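Local coordinates for protein phosphonate monoester hydrolase (Ruegeria pomeroyi, PDB 4UPK) that is a phosphonate monoester hydrolase of the sulfatase family, within the alkaline phosphatase clan of metal-dependent hydrolases, at residues 113-118 against 155-160; 125-130 against 234-239. All coordinates share one frame; numbering follows the deposited sequence.

Contact 1 of 2, residues 113-118 against 155-160; sequences NIATEM and RGFHEV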
loop_
_atom_site.group_PDB
_atom_site.type_symbol
_atom_site.label_atom_id
_atom_site.label_comp_id
_atom_site.label_asym_id
_atom_site.label_seq_id
_atom_site.Cartn_x
_atom_site.Cartn_y
_atom_site.Cartn_z
ATOM N N ASN A 113 -12.868 6.505 8.950
ATOM C CA ASN A 113 -13.786 6.242 10.052
ATOM C C ASN A 113 -13.484 7.184 11.209
ATOM O O ASN A 113 -12.501 7.930 11.135
ATOM C CB ASN A 113 -13.790 4.755 10.460
ATOM C CG ASN A 113 -12.471 4.198 10.962
ATOM O OD1 ASN A 113 -11.908 4.642 11.963
ATOM N ND2 ASN A 113 -12.002 3.132 10.341
ATOM N N ILE A 114 -14.333 7.182 12.261
ATOM C CA ILE A 114 -14.151 8.039 13.439
ATOM C C ILE A 114 -12.776 7.835 14.117
ATOM O O ILE A 114 -12.165 8.816 14.505
ATOM C CB ILE A 114 -15.371 7.990 14.426
ATOM C CG1 ILE A 114 -15.333 9.118 15.501
ATOM C CG2 ILE A 114 -15.568 6.609 15.069
ATOM C CD1 ILE A 114 -15.557 10.540 14.971
ATOM N N ALA A 115 -12.278 6.590 14.204
ATOM C CA ALA A 115 -10.996 6.274 14.842
ATOM C C ALA A 115 -9.789 6.786 14.035
ATOM O O ALA A 115 -8.916 7.451 14.599
ATOM C CB ALA A 115 -10.884 4.779 15.109
ATOM N N THR A 116 -9.763 6.520 12.711
ATOM C CA THR A 116 -8.688 6.978 11.820
ATOM C C THR A 116 -8.592 8.505 11.802
ATOM O O THR A 116 -7.491 9.056 11.843
ATOM C CB THR A 116 -8.848 6.409 10.405
ATOM O OG1 THR A 116 -10.121 6.785 9.876
ATOM C CG2 THR A 116 -8.660 4.893 10.352
ATOM N N GLU A 117 -9.751 9.180 11.777
ATOM C CA GLU A 117 -9.830 10.636 11.765
ATOM C C GLU A 117 -9.473 11.251 13.113
ATOM O O GLU A 117 -8.792 12.271 13.125
ATOM C CB GLU A 117 -11.168 11.133 11.196
ATOM C CG GLU A 117 -11.446 10.725 9.754
ATOM C CD GLU A 117 -10.281 10.707 8.785
ATOM O OE1 GLU A 117 -9.858 11.798 8.334
ATOM O OE2 GLU A 117 -9.794 9.595 8.470
ATOM N N MET A 118 -9.876 10.607 14.237
ATOM C CA MET A 118 -9.520 11.031 15.595
ATOM C C MET A 118 -8.029 10.838 15.860
ATOM O O MET A 118 -7.458 11.620 16.614
ATOM C CB MET A 118 -10.363 10.325 16.673
ATOM C CG MET A 118 -11.802 10.857 16.776
ATOM S SD MET A 118 -11.950 12.546 17.414
ATOM C CE MET A 118 -11.868 12.253 19.165
ATOM N N ARG A 155 -10.248 -0.805 12.179
ATOM C CA ARG A 155 -8.948 -0.185 11.965
ATOM C C ARG A 155 -8.928 1.206 12.623
ATOM O O ARG A 155 -9.819 2.028 12.366
ATOM C CB ARG A 155 -8.712 -0.047 10.445
ATOM C CG ARG A 155 -7.405 0.622 10.056
ATOM C CD ARG A 155 -7.386 1.088 8.617
ATOM N NE ARG A 155 -6.107 1.735 8.322
ATOM C CZ ARG A 155 -5.702 2.105 7.111
ATOM N NH1 ARG A 155 -6.477 1.901 6.051
ATOM N NH2 ARG A 155 -4.513 2.675 6.948
ATOM N N GLY A 156 -7.921 1.438 13.467
ATOM C CA GLY A 156 -7.763 2.698 14.175
ATOM C C GLY A 156 -8.123 2.596 15.641
ATOM O O GLY A 156 -7.555 3.317 16.460
ATOM N N PHE A 157 -9.068 1.700 15.992
ATOM C CA PHE A 157 -9.484 1.504 17.380
ATOM C C PHE A 157 -8.468 0.710 18.155
ATOM O O PHE A 157 -7.953 -0.302 17.669
ATOM C CB PHE A 157 -10.876 0.850 17.489
ATOM C CG PHE A 157 -12.045 1.802 17.380
ATOM C CD1 PHE A 157 -12.419 2.599 18.458
ATOM C CD2 PHE A 157 -12.771 1.905 16.202
ATOM C CE1 PHE A 157 -13.493 3.498 18.357
ATOM C CE2 PHE A 157 -13.848 2.800 16.099
ATOM C CZ PHE A 157 -14.206 3.586 17.182
ATOM N N HIS A 158 -8.164 1.186 19.364
ATOM C CA HIS A 158 -7.240 0.523 20.248
ATOM C C HIS A 158 -8.106 -0.165 21.296
ATOM O O HIS A 158 -8.779 0.484 22.104
ATOM C CB HIS A 158 -6.219 1.485 20.857
ATOM C CG HIS A 158 -5.059 0.775 21.484
ATOM N ND1 HIS A 158 -3.875 0.576 20.790
ATOM C CD2 HIS A 158 -4.942 0.226 22.716
ATOM C CE1 HIS A 158 -3.072 -0.071 21.621
ATOM N NE2 HIS A 158 -3.666 -0.295 22.800
ATOM N N GLU A 159 -8.158 -1.495 21.208
ATOM C CA GLU A 159 -8.978 -2.303 22.087
ATOM C C GLU A 159 -8.366 -2.439 23.480
ATOM O O GLU A 159 -7.255 -2.937 23.613
ATOM C CB GLU A 159 -9.232 -3.665 21.445
ATOM C CG GLU A 159 -10.357 -4.441 22.083
ATOM C CD GLU A 159 -10.460 -5.829 21.502
ATOM O OE1 GLU A 159 -9.546 -6.642 21.761
ATOM O OE2 GLU A 159 -11.455 -6.112 20.795
ATOM N N VAL A 160 -9.100 -1.967 24.502
ATOM C CA VAL A 160 -8.738 -2.051 25.914
ATOM C C VAL A 160 -9.375 -3.335 26.508
ATOM O O VAL A 160 -8.680 -4.117 27.158
ATOM C CB VAL A 160 -9.112 -0.769 26.706
ATOM C CG1 VAL A 160 -8.459 -0.783 28.086
ATOM C CG2 VAL A 160 -8.703 0.491 25.942
#

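Contact 2 of 2, residues 125-130 against 234-239; sequences PLLFGY and FAHLTY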
loop_
_atom_site.group_PDB
_atom_site.type_symbol
_atom_site.label_atom_id
_atom_site.label_comp_id
_atom_site.label_asym_id
_atom_site.label_seq_id
_atom_site.Cartn_x
_atom_site.Cartn_y
_atom_site.Cartn_z
ATOM N N PRO A 125 -8.033 6.136 20.065
ATOM C CA PRO A 125 -9.419 5.698 20.293
ATOM C C PRO A 125 -9.476 4.428 21.143
ATOM O O PRO A 125 -9.068 3.355 20.700
ATOM C CB PRO A 125 -9.981 5.518 18.868
ATOM C CG PRO A 125 -8.945 6.085 17.949
ATOM C CD PRO A 125 -7.648 5.932 18.661
ATOM N N LEU A 126 -9.941 4.558 22.385
ATOM C CA LEU A 126 -10.008 3.423 23.312
ATOM C C LEU A 126 -11.317 2.681 23.151
ATOM O O LEU A 126 -12.386 3.297 23.235
ATOM C CB LEU A 126 -9.816 3.889 24.759
ATOM C CG LEU A 126 -8.572 4.758 25.032
ATOM C CD1 LEU A 126 -8.683 5.463 26.356
ATOM C CD2 LEU A 126 -7.291 3.955 24.931
ATOM N N LEU A 127 -11.238 1.360 22.897
ATOM C CA LEU A 127 -12.419 0.527 22.727
ATOM C C LEU A 127 -12.731 -0.382 23.890
ATOM O O LEU A 127 -11.928 -1.238 24.266
ATOM C CB LEU A 127 -12.392 -0.258 21.392
ATOM C CG LEU A 127 -13.567 -1.195 21.085
ATOM C CD1 LEU A 127 -14.857 -0.396 20.771
ATOM C CD2 LEU A 127 -13.224 -2.108 19.917
ATOM N N PHE A 128 -13.949 -0.222 24.428
ATOM C CA PHE A 128 -14.491 -1.055 25.500
ATOM C C PHE A 128 -15.720 -1.727 24.926
ATOM O O PHE A 128 -16.801 -1.125 24.904
ATOM C CB PHE A 128 -14.834 -0.209 26.724
ATOM C CG PHE A 128 -13.625 0.372 27.394
ATOM C CD1 PHE A 128 -12.964 -0.330 28.396
ATOM C CD2 PHE A 128 -13.155 1.633 27.043
ATOM C CE1 PHE A 128 -11.843 0.210 29.023
ATOM C CE2 PHE A 128 -12.035 2.177 27.668
ATOM C CZ PHE A 128 -11.387 1.460 28.661
ATOM N N GLY A 129 -15.506 -2.912 24.358
ATOM C CA GLY A 129 -16.562 -3.666 23.714
ATOM C C GLY A 129 -16.262 -4.226 22.343
ATOM O O GLY A 129 -15.406 -5.096 22.211
ATOM N N TYR A 130 -17.036 -3.805 21.331
ATOM C CA TYR A 130 -16.991 -4.302 19.937
ATOM C C TYR A 130 -17.372 -3.225 18.919
ATOM O O TYR A 130 -18.038 -2.262 19.281
ATOM C CB TYR A 130 -17.973 -5.485 19.774
ATOM C CG TYR A 130 -19.398 -5.122 20.151
ATOM C CD1 TYR A 130 -19.810 -5.118 21.481
ATOM C CD2 TYR A 130 -20.336 -4.772 19.174
ATOM C CE1 TYR A 130 -21.119 -4.801 21.834
ATOM C CE2 TYR A 130 -21.633 -4.411 19.521
ATOM C CZ TYR A 130 -22.016 -4.418 20.861
ATOM O OH TYR A 130 -23.275 -4.055 21.258
ATOM N N PHE A 234 -10.402 9.650 24.150
ATOM C CA PHE A 234 -11.534 9.231 23.344
ATOM C C PHE A 234 -11.815 7.765 23.721
ATOM O O PHE A 234 -11.006 6.871 23.421
ATOM C CB PHE A 234 -11.249 9.409 21.830
ATOM C CG PHE A 234 -12.273 8.862 20.860
ATOM C CD1 PHE A 234 -13.630 8.848 21.181
ATOM C CD2 PHE A 234 -11.890 8.423 19.598
ATOM C CE1 PHE A 234 -14.578 8.349 20.275
ATOM C CE2 PHE A 234 -12.836 7.925 18.691
ATOM C CZ PHE A 234 -14.174 7.911 19.027
ATOM N N ALA A 235 -12.948 7.545 24.420
ATOM C CA ALA A 235 -13.371 6.227 24.881
ATOM C C ALA A 235 -14.686 5.873 24.233
ATOM O O ALA A 235 -15.628 6.688 24.215
ATOM C CB ALA A 235 -13.502 6.195 26.399
ATOM N N HIS A 236 -14.725 4.653 23.669
ATOM C CA HIS A 236 -15.884 4.093 22.992
ATOM C C HIS A 236 -16.343 2.873 23.783
ATOM O O HIS A 236 -15.648 1.861 23.827
ATOM C CB HIS A 236 -15.582 3.768 21.502
ATOM C CG HIS A 236 -16.801 3.418 20.705
ATOM N ND1 HIS A 236 -18.056 3.925 21.031
ATOM C CD2 HIS A 236 -16.921 2.654 19.593
ATOM C CE1 HIS A 236 -18.881 3.461 20.114
ATOM N NE2 HIS A 236 -18.250 2.680 19.238
ATOM N N LEU A 237 -17.504 2.990 24.441
ATOM C CA LEU A 237 -18.067 1.962 25.320
ATOM C C LEU A 237 -19.407 1.461 24.737
ATOM O O LEU A 237 -20.309 2.253 24.450
ATOM C CB LEU A 237 -18.166 2.535 26.754
ATOM C CG LEU A 237 -18.883 1.763 27.877
ATOM C CD1 LEU A 237 -18.035 0.623 28.422
ATOM C CD2 LEU A 237 -19.212 2.707 29.022
ATOM N N THR A 238 -19.477 0.133 24.494
ATOM C CA THR A 238 -20.559 -0.558 23.799
ATOM C C THR A 238 -21.215 -1.686 24.603
ATOM O O THR A 238 -20.658 -2.783 24.745
ATOM C CB THR A 238 -20.039 -1.076 22.440
ATOM O OG1 THR A 238 -18.987 -2.002 22.698
ATOM C CG2 THR A 238 -19.535 0.045 21.511
ATOM N N TYR A 239 -22.424 -1.416 25.084
ATOM C CA TYR A 239 -23.232 -2.365 25.834
ATOM C C TYR A 239 -24.116 -3.133 24.879
ATOM O O TYR A 239 -24.886 -2.528 24.137
ATOM C CB TYR A 239 -24.125 -1.638 26.855
ATOM C CG TYR A 239 -23.370 -0.921 27.948
ATOM C CD1 TYR A 239 -22.852 -1.619 29.033
ATOM C CD2 TYR A 239 -23.222 0.469 27.928
ATOM C CE1 TYR A 239 -22.187 -0.962 30.068
ATOM C CE2 TYR A 239 -22.569 1.141 28.963
ATOM C CZ TYR A 239 -22.057 0.417 30.037
ATOM O OH TYR A 239 -21.433 1.035 31.089
HETATM O O HOH W 1 -23.302 -1.376 21.751
HETATM O O HOH W 2 -19.111 0.369 18.079
#

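Contact 1 of 2, residues 113-118 against 155-160
One asparagine side chain, that of N113, both caps a helix and reaches across to another part of the chain, where its amide ND2 donates to the carbonyl O of R155 over 3.2 Å. The bond is somewhat bent (152° at the hydrogen), and the acceptor lies close to the plane of the asparagine amide. The other end of the same amide works inward: OD1 accepts from T116 N at 2.9 Å, the donor standing above the carbonyl plane. With CG placed between the backbone N and the carbonyl carbon (chi1 62°), the amide is folded back over the first helical turn and can do both jobs. T116 OG1 returns the favour by accepting from N113 N, which completes a capping box at the start of helix 114-120.

Beside this polar corner, G156 brings no side chain, and the A115 methyl lies directly against its backbone, CB 3.6 Å from G156 C. The same A115 CB lies over one face of the F157 ring in a CH-pi contact, 3.8 Å from the centroid, while I114 CG2 meets CZ of that ring obliquely. R155 sends its guanidinium to H109 O. With both ends of its amide engaged, N113 has its rotation fixed, tying the helix start to the approach to strand 158-162.

Contact 2 of 2, residues 125-130 against 234-239
L126 and H236 begin a run of four backbone bonds between parallel strands: L126 N donates to F234 O (2.7 Å), H236 N to L126 O, F128 N to H236 O and T238 N to F128 O. F128 O is gripped a second time by the hydroxyl of T238, OG1 at 3.2 Å, tilted from the carbonyl plane. That OG1 also accepts from Y130 N at 3.0 Å, so the threonine carries the pairing past the corner at F128. With OG1 between the backbone N and the carbonyl carbon (chi1 62°), the hydroxyl faces G129.

The strands belong to the central mixed sheet of the alkaline phosphatase-like fold, with 234-239 lying between 125-127 and 35-41. P125 CB packs on F234 CD2 (3.6 Å) and L127 CD1 lies alongside H236 on one face; F128 CB meets L237 CD1 on the other.

The H236 imidazole is satisfied at both nitrogens, ND1 by F38 O and NE2 by a water that donates to Y130 O. T238 CB lies over one face of the Y130 ring, 4.2 Å from its centroid. Y130 OH is hydrogen-bonded to D42 and accepts from a second water, which also donates to Y239 O (3.1 Å).

How the contacts relate
Strand 125-127 of contact 2 adjoins both elements of contact 1: helix 114-120 leads into it, and strand 158-162 pairs with its other edge through probable bonds from H158 N to P125 O and from L127 N to H158 O. Contact 2 is wholly buried, and its backbone pairing builds the interior of the sheet. Contact 1 is partly buried and lies farther from the chain's centre, where a loop meets a helix start and a single side-chain bond replaces the repeated ones. The two also join through side-chain packing: A115 on P125, I114 on F234, and the F157 ring on that of H236. Within 155-160, H158 and E159 hydrogen-bond to E159 and H158 of a second subunit.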